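PDB 3CEA: Myo-inositol 2-dehydrogenase from Lactobacillus plantarum WCFS1, which probably catalyses the NAD-dependent oxidation of myo-inositol at its 2-hydroxyl, giving the corresponding inosose and NADH. Local coordinates for residues Ile14-Arg18 against Gln46-Ala50; Ile182-Asn187 against Leu240-Arg244; Asn187-Ile191 against Ala325-Ala329. All coordinates share one frame; numbering follows the deposited sequence.

How the contacts relate
The three contacts join parts of a two-domain dehydrogenase around its dinucleotide cofactor. Contact 1 lies in the Rossmann region, where the glycine-rich loop and helix 44-52 meet the adenosine and phosphate portion of NAD. Contacts 2 and 3 lie some 26 and 28 Å from it, centre to centre, toward the nicotinamide end. These two are neighbours, with centres 9 Å apart: both use helix 182-198, share Asn-187, and touch where Leu-240 packs on Ile-191 and Val-184 on Ala-329. One side of that helix thus rests on strand 237-243 and another on helix 319-338, while Asp-185, with its side chain about 4 Å from NAD at the nearest atoms, and His-189 turn to the cofactor.

Contact 1: residues Ile14-Arg18 against Gln46-Ala50; sequences IGLGR and QLEWA. With NAD (nicotinamide-adenine-dinucleotide), chain E.
Leu-16 and Gln-46 form the heart of this contact. Leu-16 lays its side chain along helix 44-52, with CD1 3.4 Å from the Gln-46 backbone O and, in apolar contact, 4.0 Å from CB of Ala-50. Its other methyl, CD2, meets the six-membered part of Trp-49 at the ring's edge, with CZ3 4.5 Å away.

The polar part runs through NAD, since no hydrogen bond joins the segments directly. The ribose hydroxyl O3B accepts from Leu-16 N at 3.2 Å and donates to Gln-46 OE1 over a short 2.5 Å; the Gln-46 chain, extended beyond CG (chi2 176°), carries its amide out to that hydroxyl. Arg-18 N gives phosphate oxygen O1A a nearly straight bond of 3.0 Å, and Arg-18 NH1 lies beside O2N of the second phosphate. Gly-15 and Gly-17, having no side chains, let the cofactor lie directly against the loop, consistent with a Rossmann GxGxxG motif.

The loop leaves strand 9-14 and leads into helix 20-29, where Ala-24 backs Leu-16 and Arg-25 touches Trp-49; helix 44-52 follows strand 34-40, the neighbour of 9-14 in the parallel sheet.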
loop_
_atom_site.group_PDB
_atom_site.type_symbol
_atom_site.label_atom_id
_atom_site.label_comp_id
_atom_site.label_asym_id
_atom_site.label_seq_id
_atom_site.Cartn_x
_atom_site.Cartn_y
_atom_site.Cartn_z
ATOM N N ILE A 14 22.090 -31.689 14.481
ATOM C CA ILE A 14 22.009 -31.458 15.917
ATOM C C ILE A 14 20.994 -30.345 16.156
ATOM O O ILE A 14 21.086 -29.277 15.556
ATOM C CB ILE A 14 23.374 -31.079 16.541
ATOM C CG1 ILE A 14 24.462 -32.077 16.127
ATOM C CG2 ILE A 14 23.258 -31.006 18.066
ATOM C CD1 ILE A 14 25.880 -31.603 16.402
ATOM N N GLY A 15 20.019 -30.615 17.021
ATOM C CA GLY A 15 18.989 -29.640 17.362
ATOM C C GLY A 15 17.774 -29.733 16.462
ATOM O O GLY A 15 17.897 -29.728 15.234
ATOM N N LEU A 16 16.599 -29.822 17.080
ATOM C CA LEU A 16 15.335 -29.907 16.350
ATOM C C LEU A 16 14.295 -28.932 16.908
ATOM O O LEU A 16 13.095 -29.211 16.888
ATOM C CB LEU A 16 14.796 -31.343 16.367
ATOM C CG LEU A 16 15.628 -32.460 15.718
ATOM C CD1 LEU A 16 15.044 -33.823 16.055
ATOM C CD2 LEU A 16 15.746 -32.283 14.206
ATOM N N GLY A 17 14.767 -27.786 17.392
ATOM C CA GLY A 17 13.899 -26.777 17.996
ATOM C C GLY A 17 13.202 -25.893 16.980
ATOM O O GLY A 17 12.770 -26.363 15.929
ATOM N N ARG A 18 13.106 -24.604 17.301
ATOM C CA ARG A 18 12.409 -23.615 16.467
ATOM C C ARG A 18 12.885 -23.605 15.012
ATOM O O ARG A 18 12.072 -23.525 14.084
ATOM C CB ARG A 18 12.544 -22.214 17.076
ATOM C CG ARG A 18 11.717 -22.008 18.340
ATOM C CD ARG A 18 12.313 -20.956 19.271
ATOM N NE ARG A 18 12.447 -19.641 18.643
ATOM C CZ ARG A 18 13.569 -18.922 18.617
ATOM N NH1 ARG A 18 14.674 -19.372 19.200
ATOM N NH2 ARG A 18 13.583 -17.737 18.022
ATOM N N GLN A 46 11.043 -34.726 20.395
ATOM C CA GLN A 46 11.560 -34.220 19.126
ATOM C C GLN A 46 12.270 -35.319 18.337
ATOM O O GLN A 46 12.172 -35.373 17.109
ATOM C CB GLN A 46 12.503 -33.039 19.359
ATOM C CG GLN A 46 11.808 -31.767 19.833
ATOM C CD GLN A 46 12.780 -30.648 20.155
ATOM O OE1 GLN A 46 13.984 -30.766 19.920
ATOM N NE2 GLN A 46 12.262 -29.554 20.700
ATOM N N LEU A 47 12.976 -36.191 19.052
ATOM C CA LEU A 47 13.682 -37.314 18.437
ATOM C C LEU A 47 12.711 -38.382 17.935
ATOM O O LEU A 47 12.929 -38.971 16.873
ATOM C CB LEU A 47 14.698 -37.918 19.412
ATOM C CG LEU A 47 15.892 -37.050 19.827
ATOM C CD1 LEU A 47 16.622 -37.673 21.009
ATOM C CD2 LEU A 47 16.846 -36.817 18.660
ATOM N N GLU A 48 11.645 -38.621 18.700
ATOM C CA GLU A 48 10.574 -39.531 18.289
ATOM C C GLU A 48 9.877 -39.018 17.034
ATOM O O GLU A 48 9.533 -39.800 16.146
ATOM C CB GLU A 48 9.551 -39.712 19.410
ATOM C CG GLU A 48 10.018 -40.606 20.550
ATOM C CD GLU A 48 8.988 -40.727 21.661
ATOM O OE1 GLU A 48 8.297 -39.725 21.957
ATOM O OE2 GLU A 48 8.874 -41.827 22.243
ATOM N N TRP A 49 9.676 -37.702 16.981
ATOM C CA TRP A 49 9.103 -37.028 15.817
ATOM C C TRP A 49 9.969 -37.223 14.570
ATOM O O TRP A 49 9.447 -37.450 13.477
ATOM C CB TRP A 49 8.905 -35.535 16.112
ATOM C CG TRP A 49 8.574 -34.703 14.902
ATOM C CD1 TRP A 49 7.371 -34.630 14.258
ATOM C CD2 TRP A 49 9.461 -33.826 14.195
ATOM N NE1 TRP A 49 7.454 -33.766 13.194
ATOM C CE2 TRP A 49 8.725 -33.258 13.132
ATOM C CE3 TRP A 49 10.806 -33.468 14.355
ATOM C CZ2 TRP A 49 9.288 -32.347 12.231
ATOM C CZ3 TRP A 49 11.366 -32.560 13.457
ATOM C CH2 TRP A 49 10.606 -32.011 12.410
ATOM N N ALA A 50 11.288 -37.143 14.745
ATOM C CA ALA A 50 12.238 -37.345 13.652
ATOM C C ALA A 50 12.167 -38.763 13.084
ATOM O O ALA A 50 12.197 -38.947 11.867
ATOM C CB ALA A 50 13.653 -37.017 14.108
HETATM P PA NAD E . 15.795 -24.079 20.329
HETATM O O1A NAD E . 14.399 -23.907 19.864
HETATM O O2A NAD E . 15.919 -23.869 21.788
HETATM O O5B NAD E . 16.319 -25.537 19.892
HETATM C C5B NAD E . 17.538 -26.049 20.392
HETATM C C4B NAD E . 17.621 -27.548 20.111
HETATM O O4B NAD E . 18.939 -28.024 20.328
HETATM C C3B NAD E . 16.703 -28.353 21.016
HETATM O O3B NAD E . 16.007 -29.271 20.210
HETATM C C2B NAD E . 17.632 -29.081 21.969
HETATM O O2B NAD E . 17.168 -30.371 22.297
HETATM C C1B NAD E . 18.939 -29.142 21.196
HETATM N N9A NAD E . 20.108 -29.101 22.097
HETATM C C8A NAD E . 20.368 -28.173 23.074
HETATM N N7A NAD E . 21.542 -28.484 23.671
HETATM C C5A NAD E . 22.031 -29.603 23.091
HETATM C C6A NAD E . 23.186 -30.344 23.320
HETATM N N6A NAD E . 24.148 -29.837 24.082
HETATM N N1A NAD E . 23.432 -31.469 22.553
HETATM C C2A NAD E . 22.537 -31.855 21.567
HETATM N N3A NAD E . 21.390 -31.113 21.347
HETATM C C4A NAD E . 21.141 -30.004 22.097
HETATM O O3 NAD E . 16.774 -23.064 19.550
HETATM P PN NAD E . 16.489 -22.601 18.032
HETATM O O1N NAD E . 16.024 -23.767 17.243
HETATM O O2N NAD E . 15.683 -21.365 18.098
HETATM O O5D NAD E . 17.931 -22.156 17.480
HETATM C C5D NAD E . 19.092 -22.941 17.615
HETATM C C4D NAD E . 20.245 -22.186 16.961
HETATM O O4D NAD E . 19.823 -21.626 15.729
HETATM C C3D NAD E . 20.746 -21.046 17.836
HETATM O O3D NAD E . 22.148 -21.127 17.935
HETATM C C2D NAD E . 20.329 -19.785 17.103
HETATM O O2D NAD E . 21.310 -18.780 17.181
HETATM C C1D NAD E . 20.122 -20.243 15.665
HETATM N N1N NAD E . 19.037 -19.492 15.002
HETATM C C2N NAD E . 19.283 -18.912 13.783
HETATM C C3N NAD E . 18.282 -18.191 13.125
HETATM C C7N NAD E . 18.480 -17.701 11.719
HETATM O O7N NAD E . 17.674 -16.640 11.262
HETATM N N7N NAD E . 19.402 -18.269 10.936
HETATM C C4N NAD E . 17.028 -18.064 13.719
HETATM C C5N NAD E . 16.786 -18.654 14.958
HETATM C C6N NAD E . 17.802 -19.369 15.591
#

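Contact 2: residues Ile182-Asn187 against Leu240-Arg244; sequences IFVDMN and LIGGR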
loop_
_atom_site.group_PDB
_atom_site.type_symbol
_atom_site.label_atom_id
_atom_site.label_comp_id
_atom_site.label_asym_id
_atom_site.label_seq_id
_atom_site.Cartn_x
_atom_site.Cartn_y
_atom_site.Cartn_z
ATOM N N ILE A 182 20.186 -9.168 22.868
ATOM C CA ILE A 182 19.330 -8.767 21.750
ATOM C C ILE A 182 20.092 -8.387 20.467
ATOM O O ILE A 182 19.657 -8.728 19.367
ATOM C CB ILE A 182 18.331 -7.639 22.175
ATOM C CG1 ILE A 182 17.315 -7.338 21.062
ATOM C CG2 ILE A 182 19.070 -6.373 22.622
ATOM C CD1 ILE A 182 16.221 -8.384 20.910
ATOM N N PHE A 183 21.223 -7.697 20.613
ATOM C CA PHE A 183 22.022 -7.259 19.464
ATOM C C PHE A 183 22.677 -8.437 18.749
ATOM O O PHE A 183 22.790 -8.439 17.523
ATOM C CB PHE A 183 23.097 -6.249 19.886
ATOM C CG PHE A 183 22.551 -4.933 20.364
ATOM C CD1 PHE A 183 22.117 -3.969 19.456
ATOM C CD2 PHE A 183 22.487 -4.647 21.726
ATOM C CE1 PHE A 183 21.619 -2.743 19.900
ATOM C CE2 PHE A 183 21.989 -3.425 22.176
ATOM C CZ PHE A 183 21.558 -2.471 21.259
ATOM N N VAL A 184 23.108 -9.430 19.523
ATOM C CA VAL A 184 23.738 -10.627 18.971
ATOM C C VAL A 184 22.701 -11.555 18.326
ATOM O O VAL A 184 22.919 -12.065 17.224
ATOM C CB VAL A 184 24.575 -11.377 20.045
ATOM C CG1 VAL A 184 24.940 -12.789 19.589
ATOM C CG2 VAL A 184 25.832 -10.589 20.379
ATOM N N ASP A 185 21.575 -11.751 19.008
ATOM C CA ASP A 185 20.544 -12.670 18.538
ATOM C C ASP A 185 19.733 -12.104 17.368
ATOM O O ASP A 185 19.537 -12.789 16.364
ATOM C CB ASP A 185 19.623 -13.087 19.689
ATOM C CG ASP A 185 18.822 -14.341 19.372
ATOM O OD1 ASP A 185 19.412 -15.325 18.868
ATOM O OD2 ASP A 185 17.600 -14.346 19.638
HETATM N N MSE A 186 19.267 -10.862 17.496
HETATM C CA MSE A 186 18.484 -10.233 16.436
HETATM C C MSE A 186 19.331 -9.499 15.394
HETATM O O MSE A 186 19.347 -9.875 14.220
HETATM C CB MSE A 186 17.434 -9.274 17.008
HETATM C CG MSE A 186 16.113 -9.910 17.406
HETATM SE SE MSE A 186 15.219 -11.057 16.067
HETATM C CE MSE A 186 15.919 -10.347 14.360
ATOM N N ASN A 187 20.040 -8.464 15.839
ATOM C CA ASN A 187 20.630 -7.468 14.943
ATOM C C ASN A 187 21.808 -7.919 14.078
ATOM O O ASN A 187 22.176 -7.229 13.124
ATOM C CB ASN A 187 21.007 -6.215 15.737
ATOM C CG ASN A 187 19.797 -5.518 16.323
ATOM O OD1 ASN A 187 19.695 -5.340 17.539
ATOM N ND2 ASN A 187 18.861 -5.131 15.459
ATOM N N LEU A 240 20.118 -0.015 13.840
ATOM C CA LEU A 240 19.634 -1.386 13.991
ATOM C C LEU A 240 18.650 -1.453 15.145
ATOM O O LEU A 240 18.917 -0.927 16.229
ATOM C CB LEU A 240 20.779 -2.358 14.279
ATOM C CG LEU A 240 22.122 -2.251 13.561
ATOM C CD1 LEU A 240 23.172 -2.969 14.391
ATOM C CD2 LEU A 240 22.055 -2.821 12.154
ATOM N N ILE A 241 17.518 -2.108 14.910
ATOM C CA ILE A 241 16.536 -2.330 15.961
ATOM C C ILE A 241 16.175 -3.808 16.085
ATOM O O ILE A 241 15.712 -4.436 15.130
ATOM C CB ILE A 241 15.270 -1.467 15.763
ATOM C CG1 ILE A 241 15.645 0.018 15.785
ATOM C CG2 ILE A 241 14.219 -1.798 16.827
ATOM C CD1 ILE A 241 14.479 0.947 15.876
ATOM N N GLY A 242 16.422 -4.355 17.270
ATOM C CA GLY A 242 16.018 -5.710 17.603
ATOM C C GLY A 242 14.942 -5.646 18.663
ATOM O O GLY A 242 15.099 -4.959 19.672
ATOM N N GLY A 243 13.845 -6.359 18.429
ATOM C CA GLY A 243 12.717 -6.368 19.351
ATOM C C GLY A 243 12.042 -7.720 19.424
ATOM O O GLY A 243 12.311 -8.602 18.601
ATOM N N ARG A 244 11.163 -7.876 20.415
ATOM C CA ARG A 244 10.492 -9.146 20.682
ATOM C C ARG A 244 9.020 -8.970 21.081
ATOM O O ARG A 244 8.407 -9.900 21.607
ATOM C CB ARG A 244 11.228 -9.912 21.793
ATOM C CG ARG A 244 12.744 -9.924 21.664
ATOM C CD ARG A 244 13.322 -11.212 22.191
ATOM N NE ARG A 244 14.727 -11.372 21.822
ATOM C CZ ARG A 244 15.160 -11.941 20.696
ATOM N NH1 ARG A 244 14.302 -12.415 19.799
ATOM N NH2 ARG A 244 16.463 -12.037 20.469
#
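Asp-185 and Arg-244 meet in a salt bridge, with OD2 of Asp-185 2.7 Å from NH2 of Arg-244. The bond is weak in direction: its N-H...O angle is only 121°, and the carboxylate and guanidinium planes are turned 43° apart, so this is no flat, two-pronged pairing. CB of Asp-185 also lies at the guanidinium edge, in its plane. One face of the same group is lined with apolar atoms, CD1 of Ile-182 3.5 Å from Arg-244 NE and CG of the selenomethionine Met-186 3.7 Å from Arg-244 NH2. The charged group is thus packed against carbon as well as paired with a carboxylate.

Next to it the helix comes down onto the strand at Gly-242, which offers it no side chain. CB of Met-186 approaches Gly-242 CA to 3.9 Å, and CG1 of Ile-182 lies 3.5 Å from Gly-242 O. The Asn-187 amide settles on the peptide joining Ile-241 to Gly-242: ND2 is 3.1 Å from Ile-241 C, equally close to Gly-242 N and 3.2 Å from Ile-241 O, placed above the peptide plane without hydrogen bonding to it. CB of Leu-240 lies beside the same amide, 3.6 Å from Asn-187 ND2.

Farther out, Phe-170 makes a cation-pi contact with Arg-244, whose backbone N is bonded to Glu-224. Strands 153-163 and 225-232 flank strand 237-243 through backbone bonds. A wider pi-type turn at 183-187 interrupts the regular helix just where it touches the strand. Residues 182-187 of the helix run at 95° to strand residues 240-243, laid over the face of a mixed beta-sheet as in the C-terminal domain of the GFO/IDH/MocA family, with the Asp-185 side chain about 4 Å from NAD at the nearest atoms.

Contact 3: residues Asn187-Ile191 against Ala325-Ala329; sequences NIHDI and ALKIA. With NAD (nicotinamide-adenine-dinucleotide), chain E.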
loop_
_atom_site.group_PDB
_atom_site.type_symbol
_atom_site.label_atom_id
_atom_site.label_comp_id
_atom_site.label_asym_id
_atom_site.label_seq_id
_atom_site.Cartn_x
_atom_site.Cartn_y
_atom_site.Cartn_z
ATOM N N ASN A 187 20.040 -8.464 15.839
ATOM C CA ASN A 187 20.630 -7.468 14.943
ATOM C C ASN A 187 21.808 -7.919 14.078
ATOM O O ASN A 187 22.176 -7.229 13.124
ATOM C CB ASN A 187 21.007 -6.215 15.737
ATOM C CG ASN A 187 19.797 -5.518 16.323
ATOM O OD1 ASN A 187 19.695 -5.340 17.539
ATOM N ND2 ASN A 187 18.861 -5.131 15.459
ATOM N N ILE A 188 22.382 -9.075 14.408
ATOM C CA ILE A 188 23.545 -9.621 13.701
ATOM C C ILE A 188 23.296 -9.792 12.196
ATOM O O ILE A 188 24.207 -9.604 11.384
ATOM C CB ILE A 188 24.016 -10.960 14.342
ATOM C CG1 ILE A 188 25.449 -11.298 13.921
ATOM C CG2 ILE A 188 23.039 -12.099 14.039
ATOM C CD1 ILE A 188 26.076 -12.432 14.706
ATOM N N HIS A 189 22.059 -10.139 11.841
ATOM C CA HIS A 189 21.658 -10.329 10.453
ATOM C C HIS A 189 21.788 -9.043 9.652
ATOM O O HIS A 189 22.337 -9.048 8.549
ATOM C CB HIS A 189 20.219 -10.828 10.381
ATOM C CG HIS A 189 20.032 -12.219 10.896
ATOM N ND1 HIS A 189 20.277 -13.336 10.127
ATOM C CD2 HIS A 189 19.610 -12.674 12.100
ATOM C CE1 HIS A 189 20.018 -14.420 10.836
ATOM N NE2 HIS A 189 19.611 -14.046 12.035
ATOM N N ASP A 190 21.280 -7.951 10.221
ATOM C CA ASP A 190 21.338 -6.630 9.594
ATOM C C ASP A 190 22.770 -6.113 9.496
ATOM O O ASP A 190 23.132 -5.458 8.514
ATOM C CB ASP A 190 20.469 -5.629 10.359
ATOM C CG ASP A 190 19.014 -6.063 10.458
ATOM O OD1 ASP A 190 18.426 -6.433 9.413
ATOM O OD2 ASP A 190 18.455 -6.020 11.583
ATOM N N ILE A 191 23.576 -6.412 10.515
ATOM C CA ILE A 191 24.999 -6.067 10.514
ATOM C C ILE A 191 25.686 -6.660 9.286
ATOM O O ILE A 191 26.367 -5.943 8.545
ATOM C CB ILE A 191 25.707 -6.519 11.820
ATOM C CG1 ILE A 191 25.231 -5.663 12.997
ATOM C CG2 ILE A 191 27.232 -6.431 11.673
ATOM C CD1 ILE A 191 25.622 -6.182 14.363
ATOM N N ALA A 325 30.767 -9.685 12.269
ATOM C CA ALA A 325 29.360 -9.457 12.602
ATOM C C ALA A 325 29.091 -9.666 14.091
ATOM O O ALA A 325 28.350 -8.901 14.713
ATOM C CB ALA A 325 28.457 -10.355 11.761
ATOM N N LEU A 326 29.706 -10.704 14.654
ATOM C CA LEU A 326 29.592 -11.008 16.076
ATOM C C LEU A 326 30.284 -9.944 16.932
ATOM O O LEU A 326 29.794 -9.595 18.009
ATOM C CB LEU A 326 30.174 -12.396 16.361
ATOM C CG LEU A 326 30.071 -12.993 17.765
ATOM C CD1 LEU A 326 28.620 -13.253 18.142
ATOM C CD2 LEU A 326 30.895 -14.271 17.853
ATOM N N LYS A 327 31.415 -9.435 16.445
ATOM C CA LYS A 327 32.175 -8.398 17.144
ATOM C C LYS A 327 31.419 -7.073 17.198
ATOM O O LYS A 327 31.369 -6.426 18.249
ATOM C CB LYS A 327 33.552 -8.195 16.503
ATOM C CG LYS A 327 34.556 -9.288 16.818
ATOM C CD LYS A 327 35.956 -8.906 16.366
ATOM C CE LYS A 327 36.972 -9.942 16.811
ATOM N NZ LYS A 327 38.370 -9.488 16.585
ATOM N N ILE A 328 30.838 -6.682 16.064
ATOM C CA ILE A 328 30.038 -5.458 15.959
ATOM C C ILE A 328 28.785 -5.547 16.841
ATOM O O ILE A 328 28.414 -4.576 17.502
ATOM C CB ILE A 328 29.653 -5.150 14.487
ATOM C CG1 ILE A 328 30.913 -4.982 13.628
ATOM C CG2 ILE A 328 28.790 -3.889 14.400
ATOM C CD1 ILE A 328 30.731 -5.356 12.161
ATOM N N ALA A 329 28.154 -6.720 16.852
ATOM C CA ALA A 329 26.991 -6.976 17.694
ATOM C C ALA A 329 27.325 -6.819 19.176
ATOM O O ALA A 329 26.622 -6.118 19.906
ATOM C CB ALA A 329 26.434 -8.362 17.414
HETATM P PA NAD E . 15.795 -24.079 20.329
HETATM O O1A NAD E . 14.399 -23.907 19.864
HETATM O O2A NAD E . 15.919 -23.869 21.788
HETATM O O5B NAD E . 16.319 -25.537 19.892
HETATM C C5B NAD E . 17.538 -26.049 20.392
HETATM C C4B NAD E . 17.621 -27.548 20.111
HETATM O O4B NAD E . 18.939 -28.024 20.328
HETATM C C3B NAD E . 16.703 -28.353 21.016
HETATM O O3B NAD E . 16.007 -29.271 20.210
HETATM C C2B NAD E . 17.632 -29.081 21.969
HETATM O O2B NAD E . 17.168 -30.371 22.297
HETATM C C1B NAD E . 18.939 -29.142 21.196
HETATM N N9A NAD E . 20.108 -29.101 22.097
HETATM C C8A NAD E . 20.368 -28.173 23.074
HETATM N N7A NAD E . 21.542 -28.484 23.671
HETATM C C5A NAD E . 22.031 -29.603 23.091
HETATM C C6A NAD E . 23.186 -30.344 23.320
HETATM N N6A NAD E . 24.148 -29.837 24.082
HETATM N N1A NAD E . 23.432 -31.469 22.553
HETATM C C2A NAD E . 22.537 -31.855 21.567
HETATM N N3A NAD E . 21.390 -31.113 21.347
HETATM C C4A NAD E . 21.141 -30.004 22.097
HETATM O O3 NAD E . 16.774 -23.064 19.550
HETATM P PN NAD E . 16.489 -22.601 18.032
HETATM O O1N NAD E . 16.024 -23.767 17.243
HETATM O O2N NAD E . 15.683 -21.365 18.098
HETATM O O5D NAD E . 17.931 -22.156 17.480
HETATM C C5D NAD E . 19.092 -22.941 17.615
HETATM C C4D NAD E . 20.245 -22.186 16.961
HETATM O O4D NAD E . 19.823 -21.626 15.729
HETATM C C3D NAD E . 20.746 -21.046 17.836
HETATM O O3D NAD E . 22.148 -21.127 17.935
HETATM C C2D NAD E . 20.329 -19.785 17.103
HETATM O O2D NAD E . 21.310 -18.780 17.181
HETATM C C1D NAD E . 20.122 -20.243 15.665
HETATM N N1N NAD E . 19.037 -19.492 15.002
HETATM C C2N NAD E . 19.283 -18.912 13.783
HETATM C C3N NAD E . 18.282 -18.191 13.125
HETATM C C7N NAD E . 18.480 -17.701 11.719
HETATM O O7N NAD E . 17.674 -16.640 11.262
HETATM N N7N NAD E . 19.402 -18.269 10.936
HETATM C C4N NAD E . 17.028 -18.064 13.719
HETATM C C5N NAD E . 16.786 -18.654 14.958
HETATM C C6N NAD E . 17.802 -19.369 15.591
#
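The turns of helix bearing Ile-188 and Ile-191 pass those bearing Ala-325 and Ala-329 with their axes 9.0 Å apart, at 121° between chain directions. Two alanines on the one helix and two isoleucines on the other give the crossing its shape. Ile-191 enters with both branches: chi1 of -70° sets CG1 beside the backbone N and leaves CG2 anti to it. CG2 touches CA of Ala-325 and CD1 of Ile-328, the latter 3.7 Å away. The longer branch, through CG1, sets CD1 against the backbone of Ala-329, 3.6 Å from its N. The side chains of Ile-191 and Ile-328 lie alongside one another, running in opposing senses.

Ile-188 works one turn earlier, laying CG1 3.8 Å from CB of Ala-325 and sending CD1 on toward the N and CA of Leu-326.

This joins two layers of the fold: helix 182-198, which rests on the mixed sheet through Leu-240, and helix 319-338 from near the C-terminus, which also meets helix 108-119 of the Rossmann region where Leu-326 touches Val-111.

On the first helix His-189 points away from this apolar seam. Its CE1 lies 3.3 Å from the carboxamide oxygen O7N of NAD, and the carboxamide nitrogen N7N lies in the plane of the ring at its edge. Neighbouring Asp-190 is held in a salt bridge by Arg-132, a residue the His-189 side chain also touches.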